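Local atomic coordinates of 3-oxoacyl-[acyl-carrier-protein] synthase 2 (Rickettsia rickettsii, PDB entry 4JGA), a protein that probably catalyses the condensation of malonyl-ACP with a growing acyl chain, the condensing step of each elongation cycle in bacterial fatty acid synthesis. Residues A[335-340]-A[418-423]. Residues are numbered along the deposited sequence; the frame is centred on the assembly and turned at random.
Sequences GIELAA and NSFGFG. With K (potassium ion), chain C.
Glu337 joins helix 331-345 to strand 414-421 through a buried hydrogen bond to Asn418, with packing against the edge of the Phe420 ring. The Glu337 side chain is extended, with CG anti to the backbone N (chi1 -179°), and this carries the carboxylate across to the strand. There Asn418 ND2 donates a nearly straight hydrogen bond of 3.2 Å to Glu337 OE2. The bond uses the anti lone pair of OE2, and OE2 lies almost in the amide plane of Asn418. The same OE2 also accepts from His326 N, and OE1 accepts from Gly327 N. The buried carboxylate thus accepts three N-H groups, which fix its position and rotation. Asn418 OD1 is bonded to Ser428 OG, so the amide is held from both ends. Phe420 CE2 lies 3.6 Å from Glu337 CD, with Glu337 CG at the ring edge. Carboxylate and ring planes are 68° apart. The Phe420 ring also meets His326. On the backbone side, Asn418 O binds the potassium ion at 2.7 Å, in a site it shares with Asn324 O, Ala325 O, Glu372 OE1 and Ser417 OG. This is helix-on-sheet packing of the thiolase fold, with Glu337 holding the backbone of the probable His-Gly-Thr motif of beta-ketoacyl synthases.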
ATOM      1  N   GLY A 335     -13.396  24.113   3.283  1.00 14.21           N
ATOM      2  CA  GLY A 335     -12.928  25.484   3.470  1.00 14.72           C
ATOM      3  C   GLY A 335     -11.424  25.588   3.368  1.00 14.16           C
ATOM      4  O   GLY A 335     -10.903  26.532   2.806  1.00 14.42           O
ATOM      5  N   ILE A 336     -10.730  24.601   3.919  1.00 13.44           N
ATOM      6  CA  ILE A 336      -9.285  24.559   3.853  1.00 12.92           C
ATOM      7  C   ILE A 336      -8.799  24.422   2.412  1.00 12.32           C
ATOM      8  O   ILE A 336      -7.865  25.142   1.992  1.00 12.27           O
ATOM      9  CB  ILE A 336      -8.739  23.437   4.746  1.00 12.52           C
ATOM     10  CG1 ILE A 336      -8.922  23.844   6.220  1.00 13.14           C
ATOM     11  CG2 ILE A 336      -7.279  23.178   4.461  1.00 12.04           C
ATOM     12  CD1 ILE A 336      -8.882  22.655   7.172  1.00 12.93           C
ATOM     13  N   GLU A 337      -9.431  23.521   1.665  1.00 11.82           N
ATOM     14  CA  GLU A 337      -9.078  23.322   0.256  1.00 11.47           C
ATOM     15  C   GLU A 337      -9.402  24.587  -0.545  1.00 12.03           C
ATOM     16  O   GLU A 337      -8.597  25.048  -1.340  1.00 11.94           O
ATOM     17  CB  GLU A 337      -9.800  22.127  -0.356  1.00 11.10           C
ATOM     18  CG  GLU A 337      -9.401  21.909  -1.813  1.00 10.82           C
ATOM     19  CD  GLU A 337      -9.979  20.650  -2.415  1.00 10.60           C
ATOM     20  OE1 GLU A 337     -11.033  20.209  -1.919  1.00 10.81           O
ATOM     21  OE2 GLU A 337      -9.402  20.116  -3.405  1.00 10.17           O
ATOM     22  N   LEU A 338     -10.557  25.163  -0.298  1.00 12.64           N
ATOM     23  CA  LEU A 338     -10.922  26.381  -1.009  1.00 13.51           C
ATOM     24  C   LEU A 338      -9.887  27.503  -0.784  1.00 14.05           C
ATOM     25  O   LEU A 338      -9.493  28.189  -1.736  1.00 14.42           O
ATOM     26  CB  LEU A 338     -12.313  26.845  -0.585  1.00 14.15           C
ATOM     27  CG  LEU A 338     -12.787  28.154  -1.207  1.00 14.97           C
ATOM     28  CD1 LEU A 338     -13.098  27.929  -2.668  1.00 14.90           C
ATOM     29  CD2 LEU A 338     -13.997  28.704  -0.489  1.00 15.78           C
ATOM     30  N   ALA A 339      -9.478  27.709   0.468  1.00 14.32           N
ATOM     31  CA  ALA A 339      -8.539  28.792   0.800  1.00 14.86           C
ATOM     32  C   ALA A 339      -7.180  28.487   0.184  1.00 14.39           C
ATOM     33  O   ALA A 339      -6.556  29.391  -0.393  1.00 14.92           O
ATOM     34  CB  ALA A 339      -8.438  29.028   2.310  1.00 15.13           C
ATOM     35  N   ALA A 340      -6.733  27.239   0.259  1.00 13.63           N
ATOM     36  CA  ALA A 340      -5.463  26.868  -0.400  1.00 13.37           C
ATOM     37  C   ALA A 340      -5.499  27.083  -1.940  1.00 13.63           C
ATOM     38  O   ALA A 340      -4.579  27.633  -2.518  1.00 13.76           O
ATOM     39  CB  ALA A 340      -5.083  25.419  -0.081  1.00 12.53           C
ATOM     40  N   ASN A 418      -6.891  16.951  -7.037  1.00 10.84           N
ATOM     41  CA  ASN A 418      -6.448  16.784  -5.680  1.00 10.90           C
ATOM     42  C   ASN A 418      -7.081  15.591  -4.955  1.00 11.12           C
ATOM     43  O   ASN A 418      -8.254  15.291  -5.154  1.00 11.10           O
ATOM     44  CB  ASN A 418      -6.801  18.039  -4.876  1.00 11.75           C
ATOM     45  CG  ASN A 418      -6.085  19.285  -5.345  1.00 12.19           C
ATOM     46  OD1 ASN A 418      -5.017  19.240  -5.954  1.00 11.88           O
ATOM     47  ND2 ASN A 418      -6.689  20.417  -5.069  1.00 13.43           N
ATOM     48  N   SER A 419      -6.309  15.000  -4.044  1.00 11.24           N
ATOM     49  CA  SER A 419      -6.820  14.010  -3.092  1.00 12.08           C
ATOM     50  C   SER A 419      -6.091  14.100  -1.779  1.00 12.74           C
ATOM     51  O   SER A 419      -4.838  14.102  -1.760  1.00 12.48           O
ATOM     52  CB  SER A 419      -6.603  12.585  -3.569  1.00 11.84           C
ATOM     53  OG  SER A 419      -7.132  12.374  -4.847  1.00 12.20           O
ATOM     54  N   PHE A 420      -6.857  14.177  -0.688  1.00 13.90           N
ATOM     55  CA  PHE A 420      -6.293  14.292   0.652  1.00 14.28           C
ATOM     56  C   PHE A 420      -6.850  13.151   1.517  1.00 14.54           C
ATOM     57  O   PHE A 420      -7.973  12.645   1.283  1.00 15.48           O
ATOM     58  CB  PHE A 420      -6.615  15.667   1.264  1.00 15.97           C
ATOM     59  CG  PHE A 420      -6.444  16.838   0.298  1.00 16.38           C
ATOM     60  CD1 PHE A 420      -5.265  16.997  -0.433  1.00 15.97           C
ATOM     61  CD2 PHE A 420      -7.433  17.789   0.158  1.00 17.78           C
ATOM     62  CE1 PHE A 420      -5.108  18.037  -1.336  1.00 16.31           C
ATOM     63  CE2 PHE A 420      -7.291  18.853  -0.742  1.00 18.05           C
ATOM     64  CZ  PHE A 420      -6.125  18.977  -1.475  1.00 17.56           C
ATOM     65  N   GLY A 421      -6.066  12.694   2.489  1.00 13.67           N
ATOM     66  CA  GLY A 421      -6.520  11.573   3.291  1.00 13.31           C
ATOM     67  C   GLY A 421      -6.066  11.641   4.704  1.00 13.33           C
ATOM     68  O   GLY A 421      -5.163  12.415   5.047  1.00 13.14           O
ATOM     69  N   PHE A 422      -6.705  10.798   5.516  1.00 13.73           N
ATOM     70  CA  PHE A 422      -6.338  10.587   6.905  1.00 14.13           C
ATOM     71  C   PHE A 422      -4.854  10.285   6.944  1.00 12.98           C
ATOM     72  O   PHE A 422      -4.300   9.681   6.005  1.00 11.67           O
ATOM     73  CB  PHE A 422      -7.125   9.401   7.501  1.00 15.03           C
ATOM     74  CG  PHE A 422      -8.577   9.698   7.834  1.00 16.68           C
ATOM     75  CD1 PHE A 422      -9.157  10.905   7.533  1.00 17.15           C
ATOM     76  CD2 PHE A 422      -9.352   8.724   8.449  1.00 17.97           C
ATOM     77  CE1 PHE A 422     -10.483  11.148   7.846  1.00 19.13           C
ATOM     78  CE2 PHE A 422     -10.676   8.959   8.769  1.00 19.92           C
ATOM     79  CZ  PHE A 422     -11.246  10.176   8.467  1.00 20.48           C
ATOM     80  N   GLY A 423      -4.233  10.687   8.047  1.00 13.54           N
ATOM     81  CA  GLY A 423      -2.805  10.639   8.213  1.00 12.91           C
ATOM     82  C   GLY A 423      -2.119  11.864   7.660  1.00 12.59           C
ATOM     83  O   GLY A 423      -0.907  11.889   7.590  1.00 12.25           O
TER
HETATM   84  K     K C 501      -9.953  15.232  -7.206  1.00  9.08           K